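Side-chain contacts in axin interactor, dorsalization-associated protein (Danio rerio, PDB 2QZQ), which acts as a ventralizing factor in embryogenesis, binding axin, disrupting its homodimerization and thereby inhibiting axin-mediated JNK activation: residues E89-K94 / T100-F105; G24-G29 / L136-P141; Q52-A57 / I65-D70. All blocks are in the same frame, centred on the assembly; numbering follows the deposited sequence.

Overall arrangement
The chain is the C-terminal, C2-type domain of the protein, an all-beta sandwich, and its three contacts illustrate how chemistry follows position. Interaction 1 pairs the two strands of a beta hairpin, partly buried, in which backbone hydrogen bonds do the joining and side chains divide between two faces. Interaction 3, also partly buried, has no hydrogen bond across it: a methyl over a phenylalanine ring and aliphatic packing carry it. Interaction 2 lies at the surface, where two loops meet through a lysine-threonine hydrogen bond and a pair of leucines. The three share an apolar seam, since Leu25 packs on Phe90 and Cys104, and Phe90 on Ile65, while an Asp27-Lys103 salt bridge ties interaction 2 to interaction 1.

Interaction 1. Residues E89-K94 / T100-F105; sequences EFKHYK and TSTKCF
A single water joins the side chains of Glu89 and Thr102 across the two strands: it donates a hydrogen bond to Glu89 OE2 at 2.7 Å and lies 2.7 Å from Thr102 OG1. Glu89 OE2 is held a second time, by a hydrogen bond with the hydroxyl of Thr127. Thr102 has OG1 anti to its carbonyl carbon (chi1 -57°), which leaves CG2 as the branch beside the carboxylate. Next along this face, the extended chain of Lys91 passes Thr102 with CE 3.6 Å from OG1, and its ammonium goes on to Thr37.

Phe90 and Cys104 lie on the other face. The Phe90 ring, its CG anti to the backbone N (chi1 177°), has Cys104 SG standing obliquely to it, 5.3 Å from the centroid, in a sulfur-aromatic contact. Lys103, the extra residue of a bulge, runs alongside the ring, its CB at the ring edge 3.9 Å from Phe90 CD2 and its CD close by, and carries its charge on to a salt bridge with Asp27. Further out, Lys94 CD presses to 3.4 Å of Ser101 CB, tighter than usual for two carbons.

Backbone bonds hold the frame: Ser101 N donates to His92 O at 2.8 Å, and Lys103 N to Phe90 O at 2.9 Å. Phe90 N donates to Cys104 O, so that Lys103 and Cys104 both pair with Phe90, and the register slips by a residue before Lys91 meets Thr102. This is a beta bulge in the antiparallel hairpin of strands 85-94 and 99-109 of this C2-type domain.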
# COMPACT_ATOMS: atom_id res chain seq x y z
N GLU A 89 -1.95 -3.23 2.01
CA GLU A 89 -2.55 -4.57 2.20
C GLU A 89 -3.47 -4.83 1.04
O GLU A 89 -4.39 -4.07 0.82
CB GLU A 89 -3.36 -4.62 3.48
CG GLU A 89 -2.53 -4.50 4.75
CD GLU A 89 -3.41 -4.50 5.98
OE1 GLU A 89 -4.02 -3.45 6.26
OE2 GLU A 89 -3.49 -5.56 6.62
N PHE A 90 -3.22 -5.92 0.31
CA PHE A 90 -4.02 -6.30 -0.82
C PHE A 90 -5.15 -7.20 -0.32
O PHE A 90 -4.91 -8.22 0.32
CB PHE A 90 -3.18 -7.03 -1.85
CG PHE A 90 -3.97 -7.53 -3.04
CD1 PHE A 90 -4.12 -6.76 -4.16
CD2 PHE A 90 -4.58 -8.80 -2.99
CE1 PHE A 90 -4.86 -7.24 -5.26
CE2 PHE A 90 -5.30 -9.28 -4.05
CZ PHE A 90 -5.44 -8.50 -5.20
N LYS A 91 -6.38 -6.75 -0.59
CA LYS A 91 -7.58 -7.44 -0.10
C LYS A 91 -8.46 -7.84 -1.27
O LYS A 91 -8.47 -7.19 -2.32
CB LYS A 91 -8.32 -6.52 0.85
CG LYS A 91 -7.54 -6.28 2.18
CD LYS A 91 -8.29 -5.36 3.09
CE LYS A 91 -7.47 -4.96 4.29
NZ LYS A 91 -8.19 -3.90 5.06
N HIS A 92 -9.23 -8.91 -1.08
CA HIS A 92 -10.05 -9.46 -2.14
C HIS A 92 -11.17 -10.31 -1.51
O HIS A 92 -11.09 -10.73 -0.33
CB HIS A 92 -9.21 -10.24 -3.18
CG HIS A 92 -8.61 -11.51 -2.65
ND1 HIS A 92 -7.70 -11.54 -1.61
CD2 HIS A 92 -8.79 -12.80 -3.01
CE1 HIS A 92 -7.37 -12.79 -1.35
NE2 HIS A 92 -8.01 -13.58 -2.19
N TYR A 93 -12.21 -10.52 -2.32
CA TYR A 93 -13.40 -11.26 -1.87
C TYR A 93 -13.19 -12.74 -2.12
O TYR A 93 -12.95 -13.13 -3.26
CB TYR A 93 -14.62 -10.78 -2.67
CG TYR A 93 -15.89 -11.56 -2.34
CD1 TYR A 93 -16.54 -11.35 -1.13
CD2 TYR A 93 -16.40 -12.51 -3.23
CE1 TYR A 93 -17.72 -12.06 -0.80
CE2 TYR A 93 -17.58 -13.22 -2.91
CZ TYR A 93 -18.22 -12.99 -1.70
OH TYR A 93 -19.38 -13.69 -1.36
N LYS A 94 -13.34 -13.57 -1.09
CA LYS A 94 -13.19 -15.03 -1.24
C LYS A 94 -14.57 -15.67 -1.38
O LYS A 94 -15.35 -15.71 -0.41
CB LYS A 94 -12.45 -15.63 -0.04
CG LYS A 94 -10.98 -15.22 0.06
CD LYS A 94 -10.34 -15.93 1.23
CE LYS A 94 -9.39 -17.06 0.80
NZ LYS A 94 -8.40 -17.33 1.92
N THR A 100 -14.22 -10.71 2.82
CA THR A 100 -12.97 -10.11 2.34
C THR A 100 -11.78 -10.57 3.17
O THR A 100 -11.84 -10.59 4.40
CB THR A 100 -13.07 -8.60 2.42
OG1 THR A 100 -14.10 -8.17 1.53
CG2 THR A 100 -11.70 -7.91 2.00
N SER A 101 -10.71 -10.95 2.48
CA SER A 101 -9.53 -11.52 3.11
C SER A 101 -8.36 -10.62 2.70
O SER A 101 -8.35 -10.08 1.60
CB SER A 101 -9.31 -12.95 2.60
OG SER A 101 -8.07 -13.53 3.01
N THR A 102 -7.42 -10.44 3.61
CA THR A 102 -6.13 -9.85 3.29
C THR A 102 -5.26 -10.99 2.78
O THR A 102 -5.08 -11.98 3.46
CB THR A 102 -5.46 -9.25 4.52
OG1 THR A 102 -6.33 -8.28 5.10
CG2 THR A 102 -4.16 -8.58 4.13
N LYS A 103 -4.77 -10.87 1.55
CA LYS A 103 -3.95 -11.91 0.95
C LYS A 103 -2.49 -11.71 1.32
O LYS A 103 -1.76 -12.65 1.63
CB LYS A 103 -4.07 -11.78 -0.57
CG LYS A 103 -3.32 -12.84 -1.38
CD LYS A 103 -3.73 -12.65 -2.85
CE LYS A 103 -3.14 -13.69 -3.73
NZ LYS A 103 -3.87 -14.97 -3.49
N CYS A 104 -2.06 -10.46 1.26
CA CYS A 104 -0.63 -10.17 1.41
C CYS A 104 -0.47 -8.69 1.66
O CYS A 104 -1.42 -7.92 1.55
CB CYS A 104 0.12 -10.61 0.14
SG CYS A 104 -0.51 -9.83 -1.40
N PHE A 105 0.75 -8.30 2.04
CA PHE A 105 1.03 -6.90 2.30
C PHE A 105 2.46 -6.51 1.89
O PHE A 105 3.36 -7.36 1.72
CB PHE A 105 0.79 -6.57 3.78
CG PHE A 105 1.80 -7.23 4.72
CD1 PHE A 105 1.65 -8.56 5.10
CD2 PHE A 105 2.89 -6.52 5.21
CE1 PHE A 105 2.55 -9.16 5.98
CE2 PHE A 105 3.82 -7.10 6.09
CZ PHE A 105 3.66 -8.42 6.47
O HOH W 1 -5.44 -7.21 7.41

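Interaction 2. Residues G24-G29 / L136-P141; sequences GLKDAG and LLTKKP
Lys26 reaches across to Thr138, its NZ donating a hydrogen bond to OG1 over 3.1 Å, where two surface loops of the C2 fold meet. The lysine is bent at several torsions, and this curl also lays its CD 3.3 Å from Thr138 OG1. Lys140 crosses it at about a right angle, CD against Lys26 CG at 3.6 Å, so the aliphatic parts pack although the two ammonium groups, 5.0 Å apart from NZ to NZ, carry like charges. Leu25 CD2 meets Leu137 CD2 at 3.8 Å, these side chains too crossing at about a right angle, and both also touch Cys104.

What positions the first shell is local turn structure. Thr138 forms an ST turn: with OG1 anti to the backbone N (chi1 -177°), the hydroxyl oxygen accepts from Lys140 N at 3.0 Å as well as from the lysine. A valine in place of Thr138 would probably leave both Lys26 NZ and Lys140 N without this acceptor, setting the lysine end free to turn. Lys26 itself rides on a type I turn running from Leu25 to Ala28, in a region that probably binds axin, as in related proteins. That turn is closed by Ala28 N donating to Leu25 O over 3.1 Å.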
# COMPACT_ATOMS: atom_id res chain seq x y z
N GLY A 24 1.72 -7.24 -8.97
CA GLY A 24 1.98 -8.57 -9.51
C GLY A 24 1.63 -9.64 -8.50
O GLY A 24 2.06 -9.57 -7.32
N LEU A 25 0.86 -10.62 -8.94
CA LEU A 25 0.48 -11.76 -8.11
C LEU A 25 0.36 -12.99 -9.03
O LEU A 25 -0.12 -12.88 -10.16
CB LEU A 25 -0.85 -11.49 -7.38
CG LEU A 25 -0.94 -10.32 -6.38
CD1 LEU A 25 -2.42 -9.97 -6.04
CD2 LEU A 25 -0.20 -10.61 -5.10
N LYS A 26 0.84 -14.14 -8.58
CA LYS A 26 0.81 -15.33 -9.43
C LYS A 26 -0.63 -15.62 -9.87
O LYS A 26 -0.87 -16.10 -10.96
CB LYS A 26 1.38 -16.54 -8.69
CG LYS A 26 2.91 -16.58 -8.59
CD LYS A 26 3.40 -17.06 -7.21
CE LYS A 26 3.69 -18.55 -7.14
NZ LYS A 26 4.87 -18.80 -6.22
N ASP A 27 -1.57 -15.30 -9.01
CA ASP A 27 -2.99 -15.61 -9.22
C ASP A 27 -3.79 -14.31 -9.30
O ASP A 27 -4.96 -14.30 -8.95
CB ASP A 27 -3.50 -16.52 -8.09
CG ASP A 27 -3.20 -15.98 -6.70
OD1 ASP A 27 -2.55 -14.90 -6.59
OD2 ASP A 27 -3.61 -16.62 -5.71
N ALA A 28 -3.17 -13.22 -9.80
CA ALA A 28 -3.82 -11.89 -9.84
C ALA A 28 -5.23 -11.94 -10.45
O ALA A 28 -6.19 -11.47 -9.85
CB ALA A 28 -2.97 -10.87 -10.62
N GLY A 29 -5.34 -12.53 -11.64
CA GLY A 29 -6.60 -12.58 -12.39
C GLY A 29 -7.74 -13.36 -11.73
O GLY A 29 -8.91 -13.18 -12.10
N LEU A 136 7.76 -14.42 2.86
CA LEU A 136 7.69 -13.93 1.47
C LEU A 136 6.62 -14.68 0.71
O LEU A 136 6.56 -15.92 0.77
CB LEU A 136 9.05 -14.09 0.77
CG LEU A 136 9.21 -13.45 -0.62
CD1 LEU A 136 9.07 -11.95 -0.53
CD2 LEU A 136 10.57 -13.79 -1.22
N LEU A 137 5.77 -13.95 -0.02
CA LEU A 137 4.72 -14.60 -0.79
C LEU A 137 5.26 -15.46 -1.95
O LEU A 137 4.85 -16.60 -2.15
CB LEU A 137 3.72 -13.53 -1.31
CG LEU A 137 2.48 -14.05 -2.05
CD1 LEU A 137 1.58 -14.82 -1.13
CD2 LEU A 137 1.72 -12.88 -2.66
N THR A 138 6.19 -14.89 -2.73
CA THR A 138 6.75 -15.56 -3.88
C THR A 138 8.14 -15.01 -4.16
O THR A 138 8.45 -13.87 -3.81
CB THR A 138 5.86 -15.39 -5.14
OG1 THR A 138 6.43 -16.14 -6.23
CG2 THR A 138 5.71 -13.91 -5.55
N LYS A 139 8.99 -15.85 -4.75
CA LYS A 139 10.30 -15.43 -5.22
C LYS A 139 10.22 -14.96 -6.67
O LYS A 139 11.19 -14.40 -7.20
CB LYS A 139 11.31 -16.57 -5.13
CG LYS A 139 11.83 -16.80 -3.73
CD LYS A 139 13.21 -17.38 -3.83
CE LYS A 139 13.70 -17.69 -2.48
NZ LYS A 139 12.84 -18.72 -1.85
N LYS A 140 9.05 -15.17 -7.30
CA LYS A 140 8.82 -14.64 -8.65
C LYS A 140 8.88 -13.10 -8.67
O LYS A 140 8.57 -12.42 -7.67
CB LYS A 140 7.50 -15.15 -9.22
CG LYS A 140 7.52 -16.65 -9.54
CD LYS A 140 6.19 -17.11 -10.08
CE LYS A 140 6.33 -18.48 -10.75
NZ LYS A 140 5.02 -19.00 -11.23
N PRO A 141 9.31 -12.53 -9.81
CA PRO A 141 9.42 -11.08 -9.90
C PRO A 141 8.04 -10.43 -10.07
O PRO A 141 7.76 -9.75 -11.06
CB PRO A 141 10.30 -10.88 -11.15
CG PRO A 141 9.97 -12.06 -12.01
CD PRO A 141 9.71 -13.20 -11.06

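Interaction 3. Residues Q52-A57 / I65-D70; sequences QDTPVA and IHFSVD
Ala57 and Phe67 meet methyl to ring face, a contact between the chain that follows strand 52-53 and strand 64-72 of the C2 sandwich. Ala57 CB sits almost squarely above the ring, 3.8 Å from its centroid and only 12° off the normal, a CH-pi contact with the methyl over the middle of the six carbons. The same methyl is wedged against the preceding part of the strand as well: Ile65 CG2 lies 3.5 Å from Ala57 CB, closer than carbons usually pack, and His66 O is within 3.6 Å of it.

Thr54 comes to the ring differently, at its edge and near its plane, with OG1 3.3 Å from Phe67 CE1. The two side chains cross at about a right angle. Phe67 has CG anti to its carbonyl carbon (chi1 -82°), and although its first bond runs beside segment 52-57 rather than at it, the ring swings in to fit between the alanine methyl over one face and the threonine at the rim. The threonine methyl has a partner of its own, Val69 CG1.

At Ser68 and Val69 the strand carries a G1 beta bulge, both residues facing Ile20 of strand 15-24. Strand 34-41 adds Ile36 to the packing on Phe67. The chain after strand 52-53 packs against strand 64-72 with no hydrogen bond between the two segments. The polar end of Thr54 is served instead by neighbours: OG1 accepts from Ile36 N and donates to Pro55 O at 2.7 Å, the hydroxyl standing 34° out of that carbonyl's plane.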
# COMPACT_ATOMS: atom_id res chain seq x y z
N GLN A 52 -6.88 4.27 4.60
CA GLN A 52 -7.53 4.58 3.33
C GLN A 52 -7.63 3.36 2.41
O GLN A 52 -6.62 2.68 2.18
CB GLN A 52 -6.78 5.67 2.59
CG GLN A 52 -6.62 7.01 3.32
CD GLN A 52 -5.77 7.95 2.51
OE1 GLN A 52 -6.24 8.55 1.55
NE2 GLN A 52 -4.49 8.06 2.88
N ASP A 53 -8.82 3.11 1.86
CA ASP A 53 -9.03 2.01 0.90
C ASP A 53 -9.08 2.52 -0.52
O ASP A 53 -9.82 3.47 -0.81
CB ASP A 53 -10.34 1.27 1.19
CG ASP A 53 -10.30 0.45 2.44
OD1 ASP A 53 -9.22 0.28 3.07
OD2 ASP A 53 -11.38 -0.08 2.81
N THR A 54 -8.33 1.91 -1.43
CA THR A 54 -8.55 2.22 -2.83
C THR A 54 -9.96 1.75 -3.21
O THR A 54 -10.54 0.88 -2.51
CB THR A 54 -7.54 1.60 -3.84
OG1 THR A 54 -7.79 0.19 -3.98
CG2 THR A 54 -6.04 1.88 -3.47
N PRO A 55 -10.53 2.34 -4.27
CA PRO A 55 -11.67 1.67 -4.90
C PRO A 55 -11.22 0.31 -5.41
O PRO A 55 -10.01 0.05 -5.56
CB PRO A 55 -11.96 2.54 -6.12
CG PRO A 55 -11.34 3.89 -5.83
CD PRO A 55 -10.17 3.61 -4.92
N VAL A 56 -12.20 -0.55 -5.69
CA VAL A 56 -11.94 -1.84 -6.33
C VAL A 56 -11.35 -1.66 -7.73
O VAL A 56 -11.80 -0.84 -8.54
CB VAL A 56 -13.22 -2.72 -6.34
CG1 VAL A 56 -13.11 -3.90 -7.32
CG2 VAL A 56 -13.48 -3.24 -4.95
N ALA A 57 -10.31 -2.44 -8.01
CA ALA A 57 -9.65 -2.40 -9.30
C ALA A 57 -10.33 -3.40 -10.24
O ALA A 57 -10.63 -4.53 -9.84
CB ALA A 57 -8.16 -2.74 -9.14
N ILE A 65 -2.82 -6.85 -11.47
CA ILE A 65 -4.01 -6.04 -11.33
C ILE A 65 -3.52 -4.61 -11.40
O ILE A 65 -2.65 -4.20 -10.62
CB ILE A 65 -4.73 -6.33 -10.00
CG1 ILE A 65 -5.34 -7.73 -10.06
CG2 ILE A 65 -5.83 -5.29 -9.70
CD1 ILE A 65 -5.38 -8.41 -8.72
N HIS A 66 -4.07 -3.86 -12.36
CA HIS A 66 -3.74 -2.45 -12.55
C HIS A 66 -4.70 -1.57 -11.75
O HIS A 66 -5.92 -1.76 -11.79
CB HIS A 66 -3.73 -2.10 -14.04
CG HIS A 66 -2.72 -2.89 -14.81
ND1 HIS A 66 -2.96 -4.16 -15.29
CD2 HIS A 66 -1.43 -2.62 -15.11
CE1 HIS A 66 -1.86 -4.63 -15.85
NE2 HIS A 66 -0.92 -3.71 -15.75
N PHE A 67 -4.13 -0.63 -10.99
CA PHE A 67 -4.85 0.29 -10.13
C PHE A 67 -4.84 1.70 -10.70
O PHE A 67 -5.91 2.32 -10.86
CB PHE A 67 -4.23 0.32 -8.72
CG PHE A 67 -4.69 -0.82 -7.83
CD1 PHE A 67 -5.74 -0.65 -6.93
CD2 PHE A 67 -4.08 -2.08 -7.94
CE1 PHE A 67 -6.16 -1.72 -6.13
CE2 PHE A 67 -4.51 -3.16 -7.15
CZ PHE A 67 -5.55 -2.99 -6.24
N SER A 68 -3.62 2.19 -11.00
CA SER A 68 -3.40 3.56 -11.50
C SER A 68 -4.19 4.57 -10.69
O SER A 68 -5.02 5.29 -11.23
CB SER A 68 -3.76 3.67 -12.98
OG SER A 68 -3.12 2.66 -13.74
N VAL A 69 -3.94 4.60 -9.38
CA VAL A 69 -4.63 5.50 -8.48
C VAL A 69 -3.64 6.16 -7.52
O VAL A 69 -2.70 5.51 -7.04
CB VAL A 69 -5.76 4.76 -7.72
CG1 VAL A 69 -5.20 3.74 -6.71
CG2 VAL A 69 -6.70 5.76 -7.06
N ASP A 70 -3.85 7.45 -7.25
CA ASP A 70 -3.02 8.19 -6.29
C ASP A 70 -3.57 8.08 -4.88
O ASP A 70 -4.77 8.24 -4.65
CB ASP A 70 -2.92 9.68 -6.65
CG ASP A 70 -2.16 9.94 -7.93
OD1 ASP A 70 -1.48 9.02 -8.47
OD2 ASP A 70 -2.24 11.10 -8.39